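Local coordinates for protein superoxide dismutase (Leishmania major, PDB 4F2N) that catalyses the dismutation of superoxide to molecular oxygen and hydrogen peroxide at an iron centre, at residues 24-29 / 104-109; 30-35 / 76-81; 48-53 / 210-215; 36-41 / 110-115. One frame throughout, in Å; residues are numbered along the deposited sequence.

Contact 1: 24-29 / 104-109. With FE2 (Fe (II) ion), chain N.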
# COMPACT_ATOMS: atom_id res chain seq x y z
N HIS B 24 21.94 -12.44 -13.15
CA HIS B 24 20.59 -11.86 -13.02
C HIS B 24 19.74 -12.82 -12.27
O HIS B 24 19.92 -14.05 -12.39
CB HIS B 24 19.96 -11.57 -14.39
CG HIS B 24 20.72 -10.55 -15.21
ND1 HIS B 24 21.69 -10.89 -16.06
CD2 HIS B 24 20.61 -9.16 -15.27
CE1 HIS B 24 22.20 -9.78 -16.64
NE2 HIS B 24 21.53 -8.73 -16.17
N THR B 25 18.80 -12.29 -11.48
CA THR B 25 17.90 -13.16 -10.73
C THR B 25 16.93 -13.91 -11.68
O THR B 25 16.69 -15.12 -11.49
CB THR B 25 17.13 -12.34 -9.67
OG1 THR B 25 18.05 -11.90 -8.67
CG2 THR B 25 16.08 -13.20 -8.98
N LEU B 26 16.37 -13.18 -12.65
CA LEU B 26 15.52 -13.80 -13.70
C LEU B 26 16.05 -13.44 -15.09
O LEU B 26 15.49 -12.54 -15.75
CB LEU B 26 14.07 -13.31 -13.57
CG LEU B 26 13.32 -13.66 -12.28
CD1 LEU B 26 11.91 -13.03 -12.29
CD2 LEU B 26 13.28 -15.17 -12.09
N PRO B 27 17.10 -14.13 -15.56
CA PRO B 27 17.68 -13.71 -16.85
C PRO B 27 16.74 -13.85 -18.04
O PRO B 27 16.94 -13.16 -19.04
CB PRO B 27 18.90 -14.64 -17.04
CG PRO B 27 18.72 -15.73 -16.05
CD PRO B 27 17.85 -15.24 -14.94
N HIS B 28 15.74 -14.73 -17.95
CA HIS B 28 14.75 -14.87 -19.04
C HIS B 28 13.72 -13.75 -19.05
O HIS B 28 13.00 -13.58 -20.04
CB HIS B 28 14.02 -16.19 -18.87
CG HIS B 28 13.30 -16.25 -17.57
ND1 HIS B 28 13.91 -16.62 -16.40
CD2 HIS B 28 12.00 -15.83 -17.22
CE1 HIS B 28 13.02 -16.53 -15.39
NE2 HIS B 28 11.86 -16.04 -15.89
N LEU B 29 13.63 -12.97 -17.97
CA LEU B 29 12.66 -11.85 -17.91
C LEU B 29 13.17 -10.60 -18.62
O LEU B 29 14.02 -9.87 -18.11
CB LEU B 29 12.21 -11.53 -16.47
CG LEU B 29 10.90 -10.73 -16.37
CD1 LEU B 29 9.71 -11.62 -16.70
CD2 LEU B 29 10.72 -10.11 -14.99
N GLN B 104 7.98 -3.56 -10.18
CA GLN B 104 6.77 -4.36 -9.93
C GLN B 104 6.62 -5.53 -10.89
O GLN B 104 6.13 -6.61 -10.51
CB GLN B 104 5.49 -3.48 -9.92
CG GLN B 104 5.37 -2.61 -8.67
CD GLN B 104 5.11 -3.44 -7.39
OE1 GLN B 104 6.04 -4.03 -6.82
NE2 GLN B 104 3.86 -3.48 -6.94
N HIS B 105 7.00 -5.34 -12.16
CA HIS B 105 6.96 -6.45 -13.13
C HIS B 105 7.87 -7.57 -12.68
O HIS B 105 7.47 -8.73 -12.60
CB HIS B 105 7.27 -5.98 -14.56
CG HIS B 105 7.36 -7.10 -15.58
ND1 HIS B 105 6.54 -8.18 -15.56
CD2 HIS B 105 8.21 -7.26 -16.69
CE1 HIS B 105 6.84 -8.99 -16.59
NE2 HIS B 105 7.87 -8.44 -17.27
N PHE B 106 9.09 -7.21 -12.33
CA PHE B 106 10.05 -8.19 -11.84
C PHE B 106 9.53 -8.84 -10.55
O PHE B 106 9.56 -10.08 -10.42
CB PHE B 106 11.43 -7.53 -11.59
CG PHE B 106 12.38 -8.42 -10.83
CD1 PHE B 106 13.22 -9.30 -11.52
CD2 PHE B 106 12.41 -8.42 -9.44
CE1 PHE B 106 14.07 -10.17 -10.83
CE2 PHE B 106 13.26 -9.28 -8.73
CZ PHE B 106 14.10 -10.16 -9.43
N ASN B 107 9.05 -8.02 -9.61
CA ASN B 107 8.67 -8.54 -8.29
C ASN B 107 7.57 -9.57 -8.44
O ASN B 107 7.64 -10.64 -7.82
CB ASN B 107 8.21 -7.44 -7.33
CG ASN B 107 9.34 -6.49 -6.97
OD1 ASN B 107 10.53 -6.83 -7.09
ND2 ASN B 107 8.97 -5.30 -6.52
N HIS B 108 6.57 -9.27 -9.27
CA HIS B 108 5.44 -10.22 -9.49
C HIS B 108 5.89 -11.47 -10.21
O HIS B 108 5.47 -12.58 -9.86
CB HIS B 108 4.25 -9.57 -10.22
CG HIS B 108 3.45 -8.62 -9.34
ND1 HIS B 108 3.80 -7.32 -9.15
CD2 HIS B 108 2.34 -8.84 -8.53
CE1 HIS B 108 2.96 -6.74 -8.30
NE2 HIS B 108 2.07 -7.67 -7.89
N SER B 109 6.72 -11.32 -11.24
CA SER B 109 7.25 -12.47 -11.99
C SER B 109 7.97 -13.44 -11.08
O SER B 109 7.82 -14.66 -11.18
CB SER B 109 8.16 -12.01 -13.14
OG SER B 109 7.38 -11.25 -14.06
FE FE2 N . 1.06 -7.59 -6.10
O HOH W 1 2.37 -5.88 -5.44

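Contact 2: 30-35 / 76-81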
# COMPACT_ATOMS: atom_id res chain seq x y z
N ARG B 30 12.61 -10.33 -19.80
CA ARG B 30 13.20 -9.33 -20.71
C ARG B 30 12.22 -8.28 -21.19
O ARG B 30 11.03 -8.41 -20.98
CB ARG B 30 13.91 -10.01 -21.89
CG ARG B 30 14.94 -11.02 -21.42
CD ARG B 30 16.13 -11.18 -22.34
NE ARG B 30 17.22 -11.76 -21.57
CZ ARG B 30 18.47 -11.32 -21.55
NH1 ARG B 30 18.84 -10.27 -22.30
NH2 ARG B 30 19.37 -11.95 -20.79
N TYR B 31 12.76 -7.22 -21.79
CA TYR B 31 11.96 -6.16 -22.44
C TYR B 31 11.97 -6.38 -23.98
O TYR B 31 12.99 -6.77 -24.50
CB TYR B 31 12.55 -4.79 -22.09
CG TYR B 31 11.67 -3.65 -22.51
CD1 TYR B 31 10.68 -3.15 -21.65
CD2 TYR B 31 11.79 -3.09 -23.79
CE1 TYR B 31 9.86 -2.12 -22.05
CE2 TYR B 31 10.97 -2.05 -24.19
CZ TYR B 31 10.00 -1.58 -23.32
OH TYR B 31 9.19 -0.55 -23.73
N PRO B 32 10.84 -6.14 -24.70
CA PRO B 32 9.54 -5.65 -24.23
C PRO B 32 8.92 -6.61 -23.23
O PRO B 32 9.05 -7.84 -23.38
CB PRO B 32 8.69 -5.58 -25.52
CG PRO B 32 9.67 -5.53 -26.65
CD PRO B 32 10.84 -6.36 -26.17
N ALA B 33 8.28 -6.06 -22.20
CA ALA B 33 7.71 -6.85 -21.12
C ALA B 33 6.55 -7.73 -21.62
O ALA B 33 5.81 -7.32 -22.52
CB ALA B 33 7.23 -5.91 -20.02
N GLU B 34 6.41 -8.92 -21.03
CA GLU B 34 5.25 -9.79 -21.25
C GLU B 34 4.81 -10.38 -19.93
O GLU B 34 5.65 -10.74 -19.10
CB GLU B 34 5.61 -10.97 -22.16
CG GLU B 34 5.95 -10.69 -23.60
CD GLU B 34 6.16 -11.99 -24.37
OE1 GLU B 34 5.16 -12.69 -24.66
OE2 GLU B 34 7.33 -12.32 -24.68
N LEU B 35 3.49 -10.52 -19.72
CA LEU B 35 3.03 -11.29 -18.56
C LEU B 35 3.63 -12.70 -18.67
O LEU B 35 3.54 -13.32 -19.73
CB LEU B 35 1.51 -11.44 -18.53
CG LEU B 35 0.53 -10.61 -17.73
CD1 LEU B 35 -0.82 -11.31 -17.81
CD2 LEU B 35 0.94 -10.42 -16.27
N GLY B 76 14.17 1.60 -26.09
CA GLY B 76 15.62 1.59 -26.01
C GLY B 76 16.15 0.39 -25.25
O GLY B 76 17.31 0.03 -25.41
N TYR B 77 15.30 -0.24 -24.43
CA TYR B 77 15.70 -1.42 -23.67
C TYR B 77 15.40 -2.76 -24.35
O TYR B 77 15.51 -3.80 -23.71
CB TYR B 77 15.10 -1.41 -22.25
CG TYR B 77 15.71 -0.38 -21.37
CD1 TYR B 77 16.93 -0.62 -20.75
CD2 TYR B 77 15.09 0.86 -21.17
CE1 TYR B 77 17.52 0.34 -19.93
CE2 TYR B 77 15.66 1.82 -20.34
CZ TYR B 77 16.88 1.55 -19.74
OH TYR B 77 17.47 2.50 -18.93
N GLU B 78 15.03 -2.74 -25.64
CA GLU B 78 14.75 -3.99 -26.37
C GLU B 78 15.91 -5.01 -26.26
O GLU B 78 17.07 -4.66 -26.47
CB GLU B 78 14.43 -3.72 -27.85
CG GLU B 78 13.10 -3.03 -28.10
CD GLU B 78 13.14 -1.54 -27.83
OE1 GLU B 78 14.26 -0.98 -27.66
OE2 GLU B 78 12.06 -0.91 -27.81
N GLY B 79 15.58 -6.26 -25.92
CA GLY B 79 16.57 -7.32 -25.81
C GLY B 79 17.23 -7.42 -24.43
O GLY B 79 17.94 -8.37 -24.13
N LYS B 80 17.02 -6.41 -23.59
CA LYS B 80 17.68 -6.38 -22.28
C LYS B 80 16.79 -6.95 -21.20
O LYS B 80 15.57 -7.01 -21.38
CB LYS B 80 18.08 -4.95 -21.93
CG LYS B 80 19.22 -4.42 -22.80
CD LYS B 80 19.22 -2.90 -22.75
CE LYS B 80 20.55 -2.28 -23.22
NZ LYS B 80 21.25 -3.16 -24.19
N THR B 81 17.39 -7.37 -20.08
CA THR B 81 16.61 -7.83 -18.92
C THR B 81 15.84 -6.69 -18.26
O THR B 81 16.25 -5.51 -18.27
CB THR B 81 17.47 -8.50 -17.82
OG1 THR B 81 18.45 -7.57 -17.33
CG2 THR B 81 18.19 -9.75 -18.38
O HOH W 2 9.24 -0.04 -26.21

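Contact 3: 48-53 / 210-215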
# COMPACT_ATOMS: atom_id res chain seq x y z
N PRO B 48 -4.07 -24.67 -1.86
CA PRO B 48 -5.29 -24.33 -1.10
C PRO B 48 -5.37 -22.89 -0.59
O PRO B 48 -6.26 -22.57 0.21
CB PRO B 48 -5.21 -25.27 0.10
CG PRO B 48 -3.74 -25.38 0.36
CD PRO B 48 -3.06 -25.30 -0.99
N VAL B 49 -4.47 -22.02 -1.03
CA VAL B 49 -4.32 -20.70 -0.41
C VAL B 49 -5.04 -19.56 -1.16
O VAL B 49 -5.80 -18.81 -0.54
CB VAL B 49 -2.83 -20.37 -0.16
CG1 VAL B 49 -2.63 -18.94 0.38
CG2 VAL B 49 -2.27 -21.42 0.80
N MET B 50 -4.81 -19.46 -2.47
CA MET B 50 -5.38 -18.40 -3.31
C MET B 50 -6.54 -18.87 -4.19
O MET B 50 -6.36 -19.77 -4.99
CB MET B 50 -4.32 -17.85 -4.26
CG MET B 50 -3.29 -16.96 -3.57
SD MET B 50 -2.12 -16.39 -4.82
CE MET B 50 -0.82 -15.81 -3.74
N SER B 51 -7.70 -18.21 -4.07
CA SER B 51 -8.86 -18.53 -4.89
C SER B 51 -8.62 -18.15 -6.36
O SER B 51 -7.75 -17.33 -6.65
CB SER B 51 -10.08 -17.76 -4.38
OG SER B 51 -9.91 -16.38 -4.67
N PRO B 52 -9.41 -18.74 -7.29
CA PRO B 52 -9.35 -18.33 -8.69
C PRO B 52 -9.49 -16.81 -8.87
O PRO B 52 -8.66 -16.20 -9.57
CB PRO B 52 -10.52 -19.11 -9.34
CG PRO B 52 -10.58 -20.37 -8.52
CD PRO B 52 -10.28 -19.93 -7.10
N ARG B 53 -10.47 -16.20 -8.21
CA ARG B 53 -10.67 -14.76 -8.37
C ARG B 53 -9.50 -13.96 -7.78
O ARG B 53 -9.08 -12.98 -8.39
CB ARG B 53 -12.03 -14.29 -7.81
CG ARG B 53 -12.27 -12.78 -7.88
CD ARG B 53 -12.17 -12.26 -9.31
NE ARG B 53 -12.83 -10.97 -9.49
CZ ARG B 53 -13.01 -10.39 -10.67
NH1 ARG B 53 -12.59 -11.00 -11.78
NH2 ARG B 53 -13.64 -9.22 -10.76
N LYS B 210 0.96 -16.92 7.15
CA LYS B 210 1.07 -18.25 7.75
C LYS B 210 0.62 -19.32 6.74
O LYS B 210 1.22 -20.40 6.65
CB LYS B 210 0.25 -18.34 9.06
N GLU B 211 -0.44 -19.05 5.98
CA GLU B 211 -0.96 -20.08 5.08
C GLU B 211 -0.13 -20.18 3.80
O GLU B 211 -0.08 -21.24 3.18
CB GLU B 211 -2.46 -19.86 4.80
CG GLU B 211 -3.31 -20.05 6.05
CD GLU B 211 -4.81 -19.96 5.81
OE1 GLU B 211 -5.26 -20.14 4.65
OE2 GLU B 211 -5.56 -19.71 6.79
N LEU B 212 0.54 -19.09 3.43
CA LEU B 212 1.30 -19.02 2.18
C LEU B 212 2.31 -20.16 2.02
O LEU B 212 2.56 -20.61 0.89
CB LEU B 212 2.03 -17.67 2.08
CG LEU B 212 2.68 -17.31 0.74
CD1 LEU B 212 1.71 -17.28 -0.44
CD2 LEU B 212 3.39 -15.97 0.86
N TRP B 213 2.87 -20.63 3.14
CA TRP B 213 3.87 -21.70 3.08
C TRP B 213 3.36 -22.92 2.36
O TRP B 213 4.15 -23.62 1.74
CB TRP B 213 4.36 -22.08 4.48
CG TRP B 213 4.94 -20.93 5.26
CD1 TRP B 213 4.52 -20.43 6.49
CD2 TRP B 213 6.09 -20.09 4.88
NE1 TRP B 213 5.30 -19.35 6.88
CE2 TRP B 213 6.27 -19.12 5.97
CE3 TRP B 213 6.97 -20.06 3.80
CZ2 TRP B 213 7.27 -18.15 5.94
CZ3 TRP B 213 7.99 -19.07 3.79
CH2 TRP B 213 8.13 -18.15 4.84
N GLN B 214 2.05 -23.17 2.44
CA GLN B 214 1.45 -24.35 1.80
C GLN B 214 1.54 -24.33 0.28
O GLN B 214 1.37 -25.35 -0.35
CB GLN B 214 -0.01 -24.53 2.23
CG GLN B 214 -0.18 -24.63 3.73
CD GLN B 214 -1.63 -24.59 4.14
OE1 GLN B 214 -2.47 -25.20 3.50
NE2 GLN B 214 -1.93 -23.86 5.22
N ILE B 215 1.81 -23.16 -0.31
CA ILE B 215 1.92 -23.11 -1.77
C ILE B 215 3.30 -22.64 -2.27
O ILE B 215 3.46 -22.35 -3.46
CB ILE B 215 0.82 -22.24 -2.45
CG1 ILE B 215 0.83 -20.79 -1.90
CG2 ILE B 215 -0.55 -22.89 -2.34
CD1 ILE B 215 0.04 -19.83 -2.77

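Contact 4: 36-41 / 110-115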
# COMPACT_ATOMS: atom_id res chain seq x y z
N PRO B 36 4.25 -13.20 -17.60
CA PRO B 36 4.85 -14.54 -17.67
C PRO B 36 3.83 -15.67 -17.72
O PRO B 36 2.72 -15.56 -17.19
CB PRO B 36 5.65 -14.63 -16.36
CG PRO B 36 4.95 -13.71 -15.43
CD PRO B 36 4.40 -12.59 -16.27
N THR B 37 4.23 -16.74 -18.39
CA THR B 37 3.45 -17.97 -18.42
C THR B 37 3.54 -18.60 -17.02
O THR B 37 4.63 -18.79 -16.49
CB THR B 37 4.01 -18.93 -19.50
OG1 THR B 37 4.02 -18.26 -20.77
CG2 THR B 37 3.16 -20.21 -19.61
N LEU B 38 2.41 -18.90 -16.41
CA LEU B 38 2.40 -19.47 -15.06
C LEU B 38 2.70 -20.97 -15.09
O LEU B 38 2.31 -21.67 -16.03
CB LEU B 38 1.07 -19.19 -14.35
CG LEU B 38 0.70 -17.71 -14.12
CD1 LEU B 38 -0.68 -17.60 -13.49
CD2 LEU B 38 1.71 -16.99 -13.24
N GLY B 39 3.37 -21.48 -14.05
CA GLY B 39 3.65 -22.93 -13.95
C GLY B 39 2.42 -23.83 -13.93
O GLY B 39 2.53 -25.05 -13.90
N PHE B 40 1.23 -23.24 -13.98
CA PHE B 40 -0.01 -23.93 -13.65
C PHE B 40 -1.16 -23.17 -14.31
O PHE B 40 -0.96 -22.10 -14.88
CB PHE B 40 -0.20 -23.95 -12.13
CG PHE B 40 0.11 -22.62 -11.47
CD1 PHE B 40 -0.89 -21.68 -11.28
CD2 PHE B 40 1.40 -22.32 -11.04
CE1 PHE B 40 -0.61 -20.46 -10.69
CE2 PHE B 40 1.70 -21.09 -10.46
CZ PHE B 40 0.69 -20.16 -10.28
N ASN B 41 -2.37 -23.71 -14.20
CA ASN B 41 -3.54 -23.11 -14.83
C ASN B 41 -4.15 -21.96 -14.00
O ASN B 41 -4.71 -22.21 -12.92
CB ASN B 41 -4.56 -24.22 -15.13
CG ASN B 41 -5.94 -23.69 -15.47
OD1 ASN B 41 -6.10 -22.58 -16.01
ND2 ASN B 41 -6.96 -24.48 -15.16
N PHE B 110 8.74 -12.88 -10.16
CA PHE B 110 9.53 -13.68 -9.24
C PHE B 110 8.60 -14.39 -8.27
O PHE B 110 8.75 -15.59 -8.03
CB PHE B 110 10.55 -12.79 -8.48
CG PHE B 110 11.51 -13.60 -7.65
CD1 PHE B 110 12.54 -14.33 -8.26
CD2 PHE B 110 11.38 -13.66 -6.27
CE1 PHE B 110 13.43 -15.08 -7.51
CE2 PHE B 110 12.26 -14.43 -5.51
CZ PHE B 110 13.28 -15.14 -6.12
N PHE B 111 7.61 -13.65 -7.77
CA PHE B 111 6.55 -14.21 -6.91
C PHE B 111 5.86 -15.42 -7.52
O PHE B 111 5.67 -16.43 -6.83
CB PHE B 111 5.52 -13.11 -6.61
CG PHE B 111 4.56 -13.42 -5.50
CD1 PHE B 111 4.99 -13.98 -4.29
CD2 PHE B 111 3.21 -13.10 -5.65
CE1 PHE B 111 4.08 -14.24 -3.26
CE2 PHE B 111 2.29 -13.35 -4.61
CZ PHE B 111 2.73 -13.91 -3.42
N TRP B 112 5.46 -15.34 -8.79
CA TRP B 112 4.79 -16.50 -9.42
C TRP B 112 5.68 -17.71 -9.48
O TRP B 112 5.20 -18.83 -9.32
CB TRP B 112 4.27 -16.17 -10.82
CG TRP B 112 3.40 -14.94 -10.88
CD1 TRP B 112 3.47 -13.90 -11.80
CD2 TRP B 112 2.30 -14.58 -9.97
NE1 TRP B 112 2.52 -12.94 -11.53
CE2 TRP B 112 1.78 -13.29 -10.44
CE3 TRP B 112 1.73 -15.17 -8.85
CZ2 TRP B 112 0.73 -12.64 -9.81
CZ3 TRP B 112 0.67 -14.50 -8.21
CH2 TRP B 112 0.17 -13.27 -8.68
N LYS B 113 6.97 -17.50 -9.72
CA LYS B 113 7.94 -18.62 -9.74
C LYS B 113 8.11 -19.27 -8.37
O LYS B 113 8.47 -20.47 -8.30
CB LYS B 113 9.31 -18.14 -10.26
CG LYS B 113 9.30 -17.66 -11.70
CD LYS B 113 9.04 -18.77 -12.68
CE LYS B 113 10.33 -19.46 -13.09
NZ LYS B 113 9.98 -20.50 -14.11
N CYS B 114 7.85 -18.51 -7.30
CA CYS B 114 7.92 -19.02 -5.93
C CYS B 114 6.72 -19.86 -5.51
O CYS B 114 6.73 -20.38 -4.39
CB CYS B 114 8.01 -17.87 -4.95
SG CYS B 114 9.59 -17.06 -5.11
N LEU B 115 5.69 -19.92 -6.36
CA LEU B 115 4.43 -20.55 -5.97
C LEU B 115 4.01 -21.66 -6.92
O LEU B 115 4.30 -21.62 -8.13
CB LEU B 115 3.28 -19.53 -5.86
CG LEU B 115 3.57 -18.23 -5.09
CD1 LEU B 115 2.43 -17.22 -5.25
CD2 LEU B 115 3.77 -18.60 -3.62
O HOH W 3 4.87 -20.03 -12.10

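Contact 1: 24-29 / 104-109
Helix 96-113, which supplies one iron ligand of the superoxide dismutase site, is backed on its far side from the metal by the loop 24-29, through T25, L26 and L29. L29 makes the largest share of this packing. With CG anti to its backbone N (chi1 -161°), it sends both methyls to the helix: CD2 sits over one face of the H105 imidazole, 4.2 Å from the ring centroid in a CH-pi contact, and L29 CD1 lies 3.5 Å from S109 OG. The F106 ring reaches the T25-L26 end of the loop, where T25 CG2 approaches its edge at CZ (3.7 Å), while L26 CG comes obliquely to F106 CE1. No hydrogen bond joins the two segments. The type I turn from L26 to L29 shapes the loop, whose start is held by E83 through the backbone N atoms of T25 and L26. On the opposite flank of the helix, H108 NE2 binds the iron together with H58, D191 and H195. The H108 ring is fixed by its own helix: ND1 donates to Q104 O at 2.8 Å, with that oxygen in the imidazole plane, and the backbone N of H108 reaches the same acceptor from the opposite face of its carbonyl. As in other iron superoxide dismutases, a glutamine meets the metal-bound solvent; Q104 NE2 donates to this water at 3.2 Å and is also hydrogen-bonded to Y66 OH, and the water is 2.3 Å from the iron. N107 ND2 and W156 NE1 donate to Q104 OE1, while H105 ND1 is engaged by H63.

Contact 2: 30-35 / 76-81
R30 and Y31 clasp the turn at 77-80 with three hydrogen bonds. The straightest runs from Y31 N to K80 O, 2.8 Å long with the donor nearly along the C=O axis. In return, Y31 O accepts from G79 N at 3.0 Å, so that both polar backbone atoms of Y31 are paired. The third uses a side chain: R30 NH1 donates to G79 O at 2.8 Å, with that oxygen lying in the guanidinium plane. T81 CG2 packs over one face of the same guanidinium, and R30 NE is held by P27 O. Inside the turn, K80 N donates to Y77 O. With CG anti to the backbone N (chi1 -170°), the Y31 ring runs beside E78 in the same direction, its CD2 passing 4.0 Å from Y77 CB. At the ring's end, Y31 OH makes a short 2.5 Å contact with a water that also gives a weak bond to E78 OE2, and a weak hydrogen bond with N71 O. T81 OG1 is used by E84 N. The three bonds, flanking a single R30-T81 beta bridge, hold the N-terminal loop to a type II turn (Y77 to K80), directly after which T81 is the N-cap of helix 82-89.

Contact 3: 48-53 / 210-215
The Q214 amide brings its OE1 to P48 CG, 3.4 Å away, as the two side chains pass at an angle; the neighbouring corner of the proline ring, P48 CD, rests 3.7 Å from I215 CG2. The planar peptide group of E211 is met at its oxygen by V49 CG2, a close 3.2 Å approach. That oxygen is already engaged, accepting from Q214 N as the chain tightens into a 3-10 turn. V49 fills the middle of the contact. Its CG1 lies anti to the backbone N (chi1 175°), which leaves CG2 to enter the groove lined by E211 O, Q214 CB and I215 CG2, the last 3.9 Å from V49 CG2. I215 answers with a CD1 that reaches V49 CB and also faces M50 CE at 4.2 Å. M50 CE touches L212 CD1 more loosely, and L115 lies against both M50 and L212. Everything across the contact is van der Waals packing. Just beyond, S51 OG caps Q54 N and is also bonded to D200, while R53 forms a salt bridge with E202 of the second subunit. The turn leading into the N-capped helix 52-71, the first long helix of the alpha-hairpin domain, is what docks here on the C-terminal domain of the iron/manganese superoxide dismutase fold.

Contact 4: 36-41 / 110-115
L38 and P36 meet the W112 indole from two directions. L38 CD2 lies over one face of the five-membered ring, 4.0 Å from its centroid, in a CH-pi contact. The same methyl is 3.6 Å from W112 CG. P36 CG instead approaches the edge at W112 CD1 (3.9 Å), the two side chains crossing at about a right angle. Farther along the loop, F40 has CG between its backbone N and carbonyl carbon (chi1 44°). This brings its ring back under L38, whose CB stands over the centre of one face, and points F40 CE2 at L115 O, 3.5 Å away. A water ties the backbones together, accepting from G39 N at 2.9 Å and donating to W112 O at 3.0 Å. W112 O also receives L115 N, so two donors serve it near the C-terminal end of helix 96-113. The indole belongs to the aromatic surround of the iron site in this superoxide dismutase fold, its side chain about 6 Å from the metal. It meets H58, an iron ligand, and Y59 edge-to-face, and its NE1 is hydrogen-bonded to H63 ND1, which should help fix the rotation of the ring from the side of helix 52-71. The loop is anchored to that same helix by P36 O, bonded to Y59 OH, and by F40 packed on L55. On the other flank of the segment, F111 turns toward D191 and Y208, its ring covered on one face by L115 CD1.

Contact 1 is fully buried and contact 4 partly so; both use helix 96-113, packing successive parts of the N-terminal loop along it with methyl groups over aromatic rings. H63 links them, bonding H105 in one and W112 in the other. Contact 2 lies near the surface, its centre about 18 Å from the centre of the chain. It alone has hydrogen bonds across its segments; contacts 1, 3 and 4 rest on packing. Even so, E34 O touches H105 CE1 of contact 1. Contact 3, on the opposite side of the chain centre from contacts 1 and 2, joins the two domains; it meets contact 4 where M50 CE packs against L115 and F111.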